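Ethylbenzene dehydrogenase alpha-subunit (Aromatoleum aromaticum, PDB 2IVF) is the large molybdenum-containing subunit of a three-chain enzyme of the molybdopterin oxidoreductase family and holds two pterin guanine dinucleotides and an iron/sulfur cluster. Local coordinates at residues Phe358-Glu361 with Lys362-Ser365; Ile428-Leu431 with Gly432-Ala436; Leu570-Phe574 with Gly575-Asp579; Ala754-Thr758 with Tyr759-Lys763; Asn877-Asp880 with Ala881-Gly885. One frame throughout, in Å; residues are numbered along the deposited sequence.

Contact 1. Residues Phe358-Glu361 with Lys362-Ser365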
loop_
_atom_site.group_PDB
_atom_site.type_symbol
_atom_site.label_atom_id
_atom_site.label_comp_id
_atom_site.label_asym_id
_atom_site.label_seq_id
_atom_site.Cartn_x
_atom_site.Cartn_y
_atom_site.Cartn_z
ATOM N N PHE A 358 7.103 -34.040 36.481
ATOM C CA PHE A 358 5.787 -33.659 36.963
ATOM C C PHE A 358 5.678 -34.050 38.435
ATOM O O PHE A 358 6.502 -34.811 38.964
ATOM C CB PHE A 358 4.682 -34.431 36.245
ATOM C CG PHE A 358 4.605 -34.203 34.761
ATOM C CD1 PHE A 358 4.533 -32.951 34.232
ATOM C CD2 PHE A 358 4.542 -35.281 33.893
ATOM C CE1 PHE A 358 4.409 -32.762 32.858
ATOM C CE2 PHE A 358 4.421 -35.094 32.520
ATOM C CZ PHE A 358 4.348 -33.833 32.006
ATOM N N PHE A 359 4.648 -33.544 39.095
ATOM C CA PHE A 359 4.277 -34.113 40.372
ATOM C C PHE A 359 2.956 -34.826 40.173
ATOM O O PHE A 359 2.030 -34.264 39.577
ATOM C CB PHE A 359 4.158 -33.075 41.479
ATOM C CG PHE A 359 4.134 -33.688 42.848
ATOM C CD1 PHE A 359 2.937 -34.082 43.428
ATOM C CD2 PHE A 359 5.312 -33.938 43.518
ATOM C CE1 PHE A 359 2.901 -34.677 44.676
ATOM C CE2 PHE A 359 5.291 -34.549 44.778
ATOM C CZ PHE A 359 4.072 -34.912 45.352
ATOM N N ASP A 360 2.893 -36.064 40.675
ATOM C CA ASP A 360 1.669 -36.853 40.672
ATOM C C ASP A 360 1.100 -36.835 42.075
ATOM O O ASP A 360 1.653 -37.464 42.975
ATOM C CB ASP A 360 1.936 -38.293 40.231
ATOM C CG ASP A 360 0.657 -39.094 40.055
ATOM O OD1 ASP A 360 -0.414 -38.609 40.473
ATOM O OD2 ASP A 360 0.714 -40.209 39.491
ATOM N N GLU A 361 0.008 -36.095 42.243
ATOM C CA GLU A 361 -0.586 -35.853 43.546
ATOM C C GLU A 361 -1.190 -37.139 44.093
ATOM O O GLU A 361 -1.001 -37.456 45.269
ATOM C CB GLU A 361 -1.644 -34.746 43.472
ATOM C CG GLU A 361 -1.047 -33.343 43.239
ATOM C CD GLU A 361 -2.047 -32.307 42.673
ATOM O OE1 GLU A 361 -2.506 -32.445 41.497
ATOM O OE2 GLU A 361 -2.336 -31.321 43.399
ATOM N N LYS A 362 -1.876 -37.886 43.225
ATOM C CA LYS A 362 -2.437 -39.188 43.598
ATOM C C LYS A 362 -1.322 -40.111 44.060
ATOM O O LYS A 362 -1.408 -40.723 45.128
ATOM C CB LYS A 362 -3.166 -39.846 42.429
ATOM C CG LYS A 362 -4.294 -39.038 41.818
ATOM C CD LYS A 362 -5.560 -39.041 42.666
ATOM C CE LYS A 362 -6.722 -38.415 41.878
ATOM N NZ LYS A 362 -8.039 -39.100 42.130
ATOM N N ALA A 363 -0.267 -40.208 43.264
ATOM C CA ALA A 363 0.861 -41.059 43.622
ATOM C C ALA A 363 1.652 -40.495 44.813
ATOM O O ALA A 363 2.326 -41.248 45.511
ATOM C CB ALA A 363 1.770 -41.277 42.419
ATOM N N GLY A 364 1.561 -39.187 45.057
ATOM C CA GLY A 364 2.291 -38.556 46.154
ATOM C C GLY A 364 3.775 -38.430 45.867
ATOM O O GLY A 364 4.588 -38.375 46.785
ATOM N N SER A 365 4.130 -38.348 44.583
ATOM C CA SER A 365 5.526 -38.359 44.178
ATOM C C SER A 365 5.799 -37.579 42.895
ATOM O O SER A 365 4.924 -37.389 42.073
ATOM C CB SER A 365 5.980 -39.792 43.937
ATOM O OG SER A 365 7.370 -39.820 43.652
#
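Asp360 O is gripped by two backbone N-H groups of the returning chain. Ser365 N gives Asp360 O the straighter bond, 3.1 Å with an N-H...O angle of 155°. Gly364 N lies closer to Asp360 O, at 2.7 Å, but its bond is bent and weak. In return Asp360 N donates to Ser365 O at 2.8 Å. Gly364 and Ser365 thus both face Asp360. This is a G1 beta bulge, at the tight turn joining strands 356-360 and 365-369 into a two-stranded antiparallel hairpin. Gly364 takes the positive phi of the bulge, 74°.

The Asp360 carboxylate folds over the turn. Its CG stands anti to the backbone N (chi1 -173°), which brings Asp360 OD1 to Ala363 N in a straight but weak bond of 3.2 Å. Asp360 OD2 rests 3.3 Å from Ala363 CB and forms a salt bridge with Arg367 on the next strand. Phe359 covers the bulge with one ring face. Ser365 O sits 3.7 Å above the plane of the Phe359 ring, over its centre. Phe386 stacks with the same ring.

The carboxylate therefore ties the turn to the second strand. Its negative charge is probably balanced by Arg367, and the turn amide adds a weaker hold.

Contact 2. Residues Ile428-Leu431 with Gly432-Ala436; sequences IREL and GRKVA
Arg429 lays its aliphatic CG over one face of the Arg433 guanidinium, 3.8 Å above the plane and toward the rim. The two side chains run side by side and point the same way, one turn apart on helix 425-437. The two guanidinium planes are 44° apart. Their charged ends go to different acids: Arg429 NH2 to Glu415, Arg433 NH2 to Glu317.

Glu430 and Lys434 form a second i to i+4 pair, also side by side. Lys434 NZ donates to Glu430 OE2 at 2.7 Å. It meets the anti side of that oxygen, 30° out of the carboxylate plane. Lys434 is extended along its length, and Lys434 CG packs 3.2 Å from Glu430 O. Lys434 NZ has a second salt bridge, to Glu277. Glu430 OE2 also binds Arg279 of the beta-subunit.

Beneath these pairs runs the regular helical bonding, from Gly432 N to Ile428 O (2.8 Å) through Val435 N to Leu431 O (2.9 Å). Leu431 packs on Phe306, Leu294 and Val296.

The Glu430-Lys434 pair thus reaches the beta-subunit through Arg279; the two arginines are held separately by Glu415 and Glu317. These acids would offset the like charge of the arginines, and the shared Glu430 oxygen probably helps keep Lys434 protonated.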
loop_
_atom_site.group_PDB
_atom_site.type_symbol
_atom_site.label_atom_id
_atom_site.label_comp_id
_atom_site.label_asym_id
_atom_site.label_seq_id
_atom_site.Cartn_x
_atom_site.Cartn_y
_atom_site.Cartn_z
ATOM N N ILE A 428 -9.681 -5.803 29.722
ATOM C CA ILE A 428 -8.800 -6.886 30.143
ATOM C C ILE A 428 -9.639 -8.086 30.641
ATOM O O ILE A 428 -9.447 -9.240 30.198
ATOM C CB ILE A 428 -7.851 -6.416 31.234
ATOM C CG1 ILE A 428 -6.884 -5.353 30.661
ATOM C CG2 ILE A 428 -7.126 -7.654 31.862
ATOM C CD1 ILE A 428 -5.793 -4.779 31.693
ATOM N N ARG A 429 -10.602 -7.809 31.513
ATOM C CA ARG A 429 -11.423 -8.886 32.074
ATOM C C ARG A 429 -12.316 -9.508 31.006
ATOM O O ARG A 429 -12.406 -10.739 30.919
ATOM C CB ARG A 429 -12.236 -8.402 33.268
ATOM C CG ARG A 429 -12.606 -9.535 34.230
ATOM C CD ARG A 429 -12.982 -9.055 35.593
ATOM N NE ARG A 429 -11.872 -8.853 36.514
ATOM C CZ ARG A 429 -11.701 -7.758 37.262
ATOM N NH1 ARG A 429 -12.529 -6.706 37.185
ATOM N NH2 ARG A 429 -10.667 -7.706 38.089
ATOM N N GLU A 430 -12.954 -8.676 30.173
ATOM C CA GLU A 430 -13.776 -9.200 29.081
ATOM C C GLU A 430 -13.014 -10.110 28.117
ATOM O O GLU A 430 -13.486 -11.189 27.767
ATOM C CB GLU A 430 -14.385 -8.077 28.257
ATOM C CG GLU A 430 -15.314 -8.575 27.150
ATOM C CD GLU A 430 -15.935 -7.411 26.374
ATOM O OE1 GLU A 430 -16.227 -6.383 27.023
ATOM O OE2 GLU A 430 -16.086 -7.559 25.154
ATOM N N LEU A 431 -11.853 -9.650 27.670
ATOM C CA LEU A 431 -11.052 -10.420 26.761
ATOM C C LEU A 431 -10.384 -11.640 27.403
ATOM O O LEU A 431 -10.188 -12.661 26.719
ATOM C CB LEU A 431 -10.044 -9.536 26.028
ATOM C CG LEU A 431 -10.700 -8.567 25.025
ATOM C CD1 LEU A 431 -9.715 -7.481 24.449
ATOM C CD2 LEU A 431 -11.420 -9.332 23.861
ATOM N N GLY A 432 -10.033 -11.548 28.684
ATOM C CA GLY A 432 -9.579 -12.723 29.444
ATOM C C GLY A 432 -10.578 -13.848 29.353
ATOM O O GLY A 432 -10.238 -15.005 29.054
ATOM N N ARG A 433 -11.837 -13.500 29.600
ATOM C CA ARG A 433 -12.896 -14.466 29.641
ATOM C C ARG A 433 -13.191 -15.002 28.249
ATOM O O ARG A 433 -13.470 -16.202 28.088
ATOM C CB ARG A 433 -14.153 -13.861 30.296
ATOM C CG ARG A 433 -13.910 -13.520 31.754
ATOM C CD ARG A 433 -15.017 -12.703 32.339
ATOM N NE ARG A 433 -14.897 -12.611 33.791
ATOM C CZ ARG A 433 -15.733 -11.923 34.558
ATOM N NH1 ARG A 433 -16.725 -11.210 34.012
ATOM N NH2 ARG A 433 -15.538 -11.906 35.872
ATOM N N LYS A 434 -13.109 -14.140 27.239
ATOM C CA LYS A 434 -13.418 -14.548 25.894
ATOM C C LYS A 434 -12.371 -15.448 25.305
ATOM O O LYS A 434 -12.706 -16.398 24.627
ATOM C CB LYS A 434 -13.627 -13.350 24.983
ATOM C CG LYS A 434 -14.936 -12.669 25.279
ATOM C CD LYS A 434 -15.222 -11.472 24.432
ATOM C CE LYS A 434 -16.689 -11.018 24.594
ATOM N NZ LYS A 434 -16.926 -9.766 23.851
ATOM N N VAL A 435 -11.105 -15.116 25.525
ATOM C CA VAL A 435 -10.017 -15.952 25.020
ATOM C C VAL A 435 -10.147 -17.391 25.559
ATOM O O VAL A 435 -9.888 -18.362 24.846
ATOM C CB VAL A 435 -8.646 -15.355 25.423
ATOM C CG1 VAL A 435 -7.528 -16.302 25.080
ATOM C CG2 VAL A 435 -8.413 -14.022 24.670
ATOM N N ALA A 436 -10.510 -17.524 26.822
ATOM C CA ALA A 436 -10.659 -18.857 27.449
ATOM C C ALA A 436 -11.762 -19.680 26.847
ATOM O O ALA A 436 -11.734 -20.896 26.957
ATOM C CB ALA A 436 -10.878 -18.737 28.944
#

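Contact 3. Residues Leu570-Phe574 with Gly575-Asp579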
loop_
_atom_site.group_PDB
_atom_site.type_symbol
_atom_site.label_atom_id
_atom_site.label_comp_id
_atom_site.label_asym_id
_atom_site.label_seq_id
_atom_site.Cartn_x
_atom_site.Cartn_y
_atom_site.Cartn_z
ATOM N N LEU A 570 19.209 -5.070 32.772
ATOM C CA LEU A 570 20.381 -5.810 32.352
ATOM C C LEU A 570 21.595 -5.297 33.134
ATOM O O LEU A 570 21.681 -4.111 33.473
ATOM C CB LEU A 570 20.569 -5.720 30.824
ATOM C CG LEU A 570 19.437 -6.235 29.910
ATOM C CD1 LEU A 570 19.820 -6.101 28.409
ATOM C CD2 LEU A 570 18.976 -7.699 30.176
ATOM N N LYS A 571 22.524 -6.203 33.436
ATOM C CA LYS A 571 23.649 -5.886 34.294
ATOM C C LYS A 571 24.819 -5.337 33.490
ATOM O O LYS A 571 25.796 -4.830 34.059
ATOM C CB LYS A 571 24.057 -7.128 35.093
ATOM C CG LYS A 571 24.578 -8.331 34.255
ATOM C CD LYS A 571 24.655 -9.581 35.167
ATOM C CE LYS A 571 25.885 -10.449 34.920
ATOM N NZ LYS A 571 26.115 -11.329 36.100
ATOM N N LYS A 572 24.717 -5.412 32.164
ATOM C CA LYS A 572 25.775 -4.943 31.292
ATOM C C LYS A 572 25.318 -4.695 29.869
ATOM O O LYS A 572 24.173 -4.978 29.490
ATOM C CB LYS A 572 26.949 -5.923 31.313
ATOM C CG LYS A 572 26.596 -7.319 30.864
ATOM C CD LYS A 572 27.629 -8.276 31.358
ATOM C CE LYS A 572 27.404 -9.710 30.938
ATOM N NZ LYS A 572 28.611 -10.530 31.338
ATOM N N SER A 573 26.216 -4.097 29.094
ATOM C CA SER A 573 25.937 -3.694 27.722
ATOM C C SER A 573 25.916 -4.883 26.794
ATOM O O SER A 573 26.483 -5.934 27.091
ATOM C CB SER A 573 27.018 -2.753 27.183
ATOM O OG SER A 573 28.324 -3.366 27.278
ATOM N N PHE A 574 25.291 -4.650 25.653
ATOM C CA PHE A 574 25.293 -5.540 24.512
ATOM C C PHE A 574 26.672 -6.132 24.265
ATOM O O PHE A 574 26.803 -7.332 24.170
ATOM C CB PHE A 574 24.869 -4.798 23.256
ATOM C CG PHE A 574 24.930 -5.646 22.025
ATOM C CD1 PHE A 574 23.878 -6.488 21.696
ATOM C CD2 PHE A 574 26.057 -5.628 21.210
ATOM C CE1 PHE A 574 23.952 -7.293 20.596
ATOM C CE2 PHE A 574 26.128 -6.433 20.066
ATOM C CZ PHE A 574 25.074 -7.272 19.777
ATOM N N GLY A 575 27.693 -5.293 24.162
ATOM C CA GLY A 575 29.042 -5.783 23.851
ATOM C C GLY A 575 29.699 -6.620 24.926
ATOM O O GLY A 575 30.522 -7.511 24.639
ATOM N N ALA A 576 29.357 -6.308 26.171
ATOM C CA ALA A 576 29.760 -7.096 27.321
ATOM C C ALA A 576 29.115 -8.483 27.300
ATOM O O ALA A 576 29.780 -9.488 27.548
ATOM C CB ALA A 576 29.418 -6.362 28.599
ATOM N N TYR A 577 27.822 -8.539 27.011
ATOM C CA TYR A 577 27.157 -9.803 26.765
ATOM C C TYR A 577 27.773 -10.547 25.568
ATOM O O TYR A 577 27.991 -11.753 25.637
ATOM C CB TYR A 577 25.667 -9.583 26.525
ATOM C CG TYR A 577 24.826 -9.439 27.789
ATOM C CD1 TYR A 577 24.471 -10.557 28.542
ATOM C CD2 TYR A 577 24.350 -8.200 28.196
ATOM C CE1 TYR A 577 23.649 -10.437 29.691
ATOM C CE2 TYR A 577 23.542 -8.060 29.342
ATOM C CZ TYR A 577 23.190 -9.176 30.095
ATOM O OH TYR A 577 22.402 -9.025 31.247
ATOM N N LEU A 578 28.079 -9.826 24.487
ATOM C CA LEU A 578 28.766 -10.435 23.331
ATOM C C LEU A 578 30.089 -11.095 23.708
ATOM O O LEU A 578 30.354 -12.242 23.333
ATOM C CB LEU A 578 29.013 -9.379 22.248
ATOM C CG LEU A 578 29.731 -9.803 20.964
ATOM C CD1 LEU A 578 29.020 -10.907 20.239
ATOM C CD2 LEU A 578 29.855 -8.589 20.080
ATOM N N ASP A 579 30.922 -10.360 24.434
ATOM C CA ASP A 579 32.195 -10.910 24.876
ATOM C C ASP A 579 32.018 -12.177 25.684
ATOM O O ASP A 579 32.804 -13.104 25.547
ATOM C CB ASP A 579 32.980 -9.888 25.698
ATOM C CG ASP A 579 33.689 -8.866 24.827
ATOM O OD1 ASP A 579 33.474 -8.849 23.578
ATOM O OD2 ASP A 579 34.456 -8.068 25.406
HETATM O O HOH W 1 31.328 -9.637 30.122
#
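The chain runs without regular structure from Leu570 to Lys572, then turns into helix 574-583 at Ser573. Ser573 is the N-cap of this helix. Ser573 O takes the first helical bond, from Tyr577 N at 2.9 Å, nearly straight at 170°. Phe574 O takes the next, from Leu578 N at 2.8 Å. Ser573 OG lies between its own N and carbonyl carbon (chi1 56°), where it accepts a weak capping bond from Ala576 N at 3.3 Å.

Tyr577 reaches back along the incoming loop. Lys572 crosses one face of its ring, with Lys572 CG 3.8 Å from the centroid of the Tyr577 ring in a CH-pi contact. Lys572 NZ, 5.3 Å from the centroid of the Tyr577 ring, gives at most a weak cation-pi attraction. Its charge is met by Glu580, on the same helix. Leu570 CB and Phe574 N lie at the edge of the Tyr577 ring. Trp820 meets this ring edge-to-face, and the Tyr577 side chain also packs on Pro942. The tyrosine therefore joins the loop before the helix to more distant parts of the chain.

Lys572 O is buried beside Tyr577 CE2, 3.1 Å away, with no polar partner. One water bridges Lys572 NZ, at 3.1 Å, to Ala576 O.

Contact 4. Residues Ala754-Thr758 with Tyr759-Lys763; sequences AKDYT and YEKFK
A capped helix start, with a type I beta turn just ahead of it, shapes this contact. The turn runs from Ala754 to Tyr757, and Tyr757 is also the centre of an inverse gamma turn. Thr758 is the N-cap of helix 759-765. Thr758 O accepts from Phe762 N at 2.9 Å. Thr758 OG1 accepts a weak bond from Lys761 N at 3.3 Å.

Lys761 stretches back from the helix over the loop. Lys761 CB lies over one face of the Tyr757 ring, 4.2 Å from the centroid and 20° off the normal, a CH-pi contact. Lys761 NZ ends near Asp756, but its salt bridge to Asp756 OD2 is long, at 3.7 Å. Two waters fill in. One joins Lys761 NZ to OD2 and the other joins it to OD1, so much of the charge pairing is probably carried through water. Tyr757 CG is anti to its own N (chi1 -162°), which lays the ring against the first helical turn. There Phe762 CD1 meets the ring edge, 3.7 Å from Tyr757 CE2. Tyr757 OH binds Glu765 further along the helix.

Phe753 meets both the Tyr757 and Phe762 rings. Tyr759 lies on Leu740 and Val744 of helix 736-749 and bonds to Glu737. Tyr759 and Phe762 also touch strand 659-661, through His659 and Met661.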
loop_
_atom_site.group_PDB
_atom_site.type_symbol
_atom_site.label_atom_id
_atom_site.label_comp_id
_atom_site.label_asym_id
_atom_site.label_seq_id
_atom_site.Cartn_x
_atom_site.Cartn_y
_atom_site.Cartn_z
ATOM N N ALA A 754 2.883 -30.694 -7.660
ATOM C CA ALA A 754 2.695 -32.065 -8.068
ATOM C C ALA A 754 3.817 -32.501 -8.971
ATOM O O ALA A 754 4.420 -31.686 -9.713
ATOM C CB ALA A 754 1.368 -32.220 -8.759
ATOM N N LYS A 755 4.142 -33.783 -8.909
ATOM C CA LYS A 755 5.230 -34.323 -9.744
ATOM C C LYS A 755 5.028 -34.099 -11.252
ATOM O O LYS A 755 5.981 -33.930 -11.977
ATOM C CB LYS A 755 5.425 -35.794 -9.472
ATOM C CG LYS A 755 4.329 -36.657 -10.057
ATOM C CD LYS A 755 4.504 -38.151 -9.722
ATOM C CE LYS A 755 3.347 -38.974 -10.372
ATOM N NZ LYS A 755 3.252 -40.422 -9.913
ATOM N N ASP A 756 3.788 -34.101 -11.709
ATOM C CA ASP A 756 3.461 -33.841 -13.131
ATOM C C ASP A 756 3.113 -32.369 -13.469
ATOM O O ASP A 756 2.610 -32.065 -14.537
ATOM C CB ASP A 756 2.308 -34.775 -13.561
ATOM C CG ASP A 756 0.994 -34.493 -12.832
ATOM O OD1 ASP A 756 0.950 -33.656 -11.901
ATOM O OD2 ASP A 756 -0.014 -35.128 -13.212
ATOM N N TYR A 757 3.339 -31.471 -12.535
ATOM C CA TYR A 757 3.042 -30.064 -12.740
ATOM C C TYR A 757 4.232 -29.328 -13.334
ATOM O O TYR A 757 5.010 -28.674 -12.640
ATOM C CB TYR A 757 2.599 -29.405 -11.458
ATOM C CG TYR A 757 1.891 -28.110 -11.731
ATOM C CD1 TYR A 757 0.549 -28.112 -12.134
ATOM C CD2 TYR A 757 2.566 -26.888 -11.643
ATOM C CE1 TYR A 757 -0.126 -26.923 -12.397
ATOM C CE2 TYR A 757 1.912 -25.686 -11.916
ATOM C CZ TYR A 757 0.555 -25.704 -12.295
ATOM O OH TYR A 757 -0.106 -24.518 -12.592
ATOM N N THR A 758 4.309 -29.398 -14.648
ATOM C CA THR A 758 5.405 -28.891 -15.418
ATOM C C THR A 758 5.311 -27.404 -15.633
ATOM O O THR A 758 4.256 -26.778 -15.444
ATOM C CB THR A 758 5.381 -29.546 -16.795
ATOM O OG1 THR A 758 4.118 -29.258 -17.406
ATOM C CG2 THR A 758 5.549 -31.065 -16.688
ATOM N N TYR A 759 6.413 -26.842 -16.090
ATOM C CA TYR A 759 6.467 -25.438 -16.479
ATOM C C TYR A 759 5.419 -25.069 -17.540
ATOM O O TYR A 759 4.825 -23.989 -17.494
ATOM C CB TYR A 759 7.866 -25.112 -17.010
ATOM C CG TYR A 759 8.015 -23.689 -17.441
ATOM C CD1 TYR A 759 7.892 -22.656 -16.518
ATOM C CD2 TYR A 759 8.295 -23.360 -18.759
ATOM C CE1 TYR A 759 8.050 -21.325 -16.898
ATOM C CE2 TYR A 759 8.465 -22.021 -19.149
ATOM C CZ TYR A 759 8.338 -21.014 -18.215
ATOM O OH TYR A 759 8.474 -19.696 -18.583
ATOM N N GLU A 760 5.215 -25.967 -18.500
ATOM C CA GLU A 760 4.160 -25.793 -19.487
ATOM C C GLU A 760 2.796 -25.585 -18.798
ATOM O O GLU A 760 2.026 -24.670 -19.160
ATOM C CB GLU A 760 4.136 -26.994 -20.405
ATOM C CG GLU A 760 3.060 -26.942 -21.478
ATOM C CD GLU A 760 3.458 -26.108 -22.688
ATOM O OE1 GLU A 760 4.474 -25.358 -22.611
ATOM O OE2 GLU A 760 2.746 -26.234 -23.725
ATOM N N LYS A 761 2.493 -26.387 -17.781
ATOM C CA LYS A 761 1.187 -26.250 -17.110
ATOM C C LYS A 761 1.168 -24.931 -16.338
ATOM O O LYS A 761 0.187 -24.180 -16.363
ATOM C CB LYS A 761 0.913 -27.403 -16.150
ATOM C CG LYS A 761 0.648 -28.758 -16.788
ATOM C CD LYS A 761 -0.002 -29.691 -15.748
ATOM C CE LYS A 761 0.040 -31.164 -16.182
ATOM N NZ LYS A 761 -0.560 -32.061 -15.119
ATOM N N PHE A 762 2.263 -24.649 -15.644
ATOM C CA PHE A 762 2.389 -23.412 -14.870
ATOM C C PHE A 762 2.211 -22.151 -15.724
ATOM O O PHE A 762 1.498 -21.229 -15.312
ATOM C CB PHE A 762 3.755 -23.375 -14.183
ATOM C CG PHE A 762 3.892 -22.303 -13.128
ATOM C CD1 PHE A 762 2.911 -22.116 -12.172
ATOM C CD2 PHE A 762 5.029 -21.545 -13.052
ATOM C CE1 PHE A 762 3.064 -21.161 -11.183
ATOM C CE2 PHE A 762 5.181 -20.605 -12.089
ATOM C CZ PHE A 762 4.195 -20.403 -11.165
ATOM N N LYS A 763 2.870 -22.110 -16.883
ATOM C CA LYS A 763 2.769 -20.958 -17.790
ATOM C C LYS A 763 1.345 -20.758 -18.275
ATOM O O LYS A 763 0.895 -19.632 -18.443
ATOM C CB LYS A 763 3.584 -21.170 -19.062
ATOM C CG LYS A 763 4.967 -20.578 -19.139
ATOM C CD LYS A 763 5.523 -20.771 -20.586
ATOM C CE LYS A 763 5.226 -22.158 -21.148
ATOM N NZ LYS A 763 5.850 -22.524 -22.511
HETATM O O HOH W 2 -0.923 -34.760 -15.947
HETATM O O HOH W 3 -0.656 -31.466 -12.351
#

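Contact 5. Residues Asn877-Asp880 with Ala881-Gly885; sequences NSKD and AAELG
Asn877 caps the short helix 878-883 and touches Ala881 through its backbone: Asn877 O accepts from Ala881 N at 2.9 Å. Its side-chain OD1 takes the capping bonds. Asp880 N reaches Asn877 OD1 at 3.3 Å, in the carbonyl plane on a lone pair, and Lys879 N gives it a weaker bond. Asn877 ND2 is held by Val911 O, which probably helps fix the amide for capping. Trp139 of the beta-subunit packs on Asn877.

Ser878 O accepts from Ala882 N, the next helical bond. Lys879 follows, with its CG anti to the backbone N (chi1 -172°) and a bend at chi4. These torsions bring Lys879 NZ to Glu883 OE2 at 2.6 Å, a salt bridge made from above the carboxylate plane, 49° out of it. The two side chains lie across each other at a slant. Asp880 is buried, and its OD1 is paired with Lys914.

At the far end Gly885 takes positive phi, and the helix closes in a Schellman motif. The cap at one end and this motif at the other bound the helix, which lies in the dinucleotide-binding domain.

Asp880 OD1 and Glu883 OE1 are like charges 4.2 Å apart. One water donates to both, at 2.5 Å from Asp880 OD1 and 2.6 Å from Glu883 OE1.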
loop_
_atom_site.group_PDB
_atom_site.type_symbol
_atom_site.label_atom_id
_atom_site.label_comp_id
_atom_site.label_asym_id
_atom_site.label_seq_id
_atom_site.Cartn_x
_atom_site.Cartn_y
_atom_site.Cartn_z
ATOM N N ASN A 877 -0.939 12.879 17.265
ATOM C CA ASN A 877 -2.206 13.218 17.906
ATOM C C ASN A 877 -2.482 14.706 17.817
ATOM O O ASN A 877 -1.605 15.545 18.060
ATOM C CB ASN A 877 -2.167 12.814 19.383
ATOM C CG ASN A 877 -3.458 13.151 20.099
ATOM O OD1 ASN A 877 -3.633 14.280 20.613
ATOM N ND2 ASN A 877 -4.397 12.224 20.058
ATOM N N SER A 878 -3.729 15.056 17.489
ATOM C CA SER A 878 -4.081 16.457 17.239
ATOM C C SER A 878 -3.757 17.376 18.403
ATOM O O SER A 878 -3.280 18.480 18.203
ATOM C CB SER A 878 -5.601 16.583 16.961
ATOM O OG SER A 878 -5.987 15.689 15.959
ATOM N N LYS A 879 -4.061 16.942 19.617
ATOM C CA LYS A 879 -3.805 17.771 20.765
ATOM C C LYS A 879 -2.327 17.902 21.028
ATOM O O LYS A 879 -1.874 18.981 21.352
ATOM C CB LYS A 879 -4.510 17.261 22.011
ATOM C CG LYS A 879 -4.415 18.227 23.176
ATOM C CD LYS A 879 -5.181 17.672 24.373
ATOM C CE LYS A 879 -5.459 18.726 25.414
ATOM N NZ LYS A 879 -4.293 18.868 26.317
ATOM N N ASP A 880 -1.577 16.811 20.911
ATOM C CA ASP A 880 -0.122 16.898 20.991
ATOM C C ASP A 880 0.422 17.930 20.040
ATOM O O ASP A 880 1.294 18.712 20.406
ATOM C CB ASP A 880 0.526 15.574 20.636
ATOM C CG ASP A 880 0.351 14.525 21.708
ATOM O OD1 ASP A 880 0.009 14.860 22.855
ATOM O OD2 ASP A 880 0.624 13.362 21.402
ATOM N N ALA A 881 -0.081 17.951 18.824
ATOM C CA ALA A 881 0.443 18.898 17.809
ATOM C C ALA A 881 0.074 20.291 18.219
ATOM O O ALA A 881 0.919 21.204 18.192
ATOM C CB ALA A 881 -0.103 18.576 16.435
ATOM N N ALA A 882 -1.191 20.467 18.602
ATOM C CA ALA A 882 -1.686 21.766 19.028
ATOM C C ALA A 882 -0.847 22.308 20.177
ATOM O O ALA A 882 -0.539 23.473 20.200
ATOM C CB ALA A 882 -3.185 21.680 19.433
ATOM N N GLU A 883 -0.486 21.458 21.142
ATOM C CA GLU A 883 0.310 21.906 22.272
ATOM C C GLU A 883 1.718 22.348 21.893
ATOM O O GLU A 883 2.300 23.147 22.597
ATOM C CB GLU A 883 0.377 20.843 23.344
ATOM C CG GLU A 883 -1.011 20.611 23.967
ATOM C CD GLU A 883 -1.011 19.516 25.026
ATOM O OE1 GLU A 883 -0.232 18.546 24.878
ATOM O OE2 GLU A 883 -1.801 19.649 25.994
ATOM N N LEU A 884 2.235 21.858 20.775
ATOM C CA LEU A 884 3.552 22.252 20.276
ATOM C C LEU A 884 3.463 23.371 19.243
ATOM O O LEU A 884 4.473 23.751 18.648
ATOM C CB LEU A 884 4.229 21.039 19.650
ATOM C CG LEU A 884 4.702 20.022 20.685
ATOM C CD1 LEU A 884 4.951 18.684 19.982
ATOM C CD2 LEU A 884 5.927 20.555 21.478
ATOM N N GLY A 885 2.252 23.882 19.001
ATOM C CA GLY A 885 2.056 25.013 18.096
ATOM C C GLY A 885 2.124 24.552 16.652
ATOM O O GLY A 885 2.461 25.317 15.765
HETATM O O HOH W 4 -1.442 16.268 24.272
#

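In the fold
The five contacts follow one another along the chain and are well separated; none touches another. Contacts 1 and 2 have centres about 31 Å apart and lie on the same side of the chain's centre. Contact 4 lies on the opposite side from contacts 3 and 5. Contacts 1 and 5 are the most distant pair, about 61 Å between centres. Contact 2 stays clear of the cofactor: its Leu431 side chain is about 11 Å from a bound molybdopterin guanine dinucleotide (MGD). The Asn877 side chain of contact 5 is about 13 Å from MGD, and the Phe762 side chain of contact 4 about 13 Å from an iron/sulfur cluster. None of these is a direct contact. Contacts 2 and 5 also meet the beta-subunit.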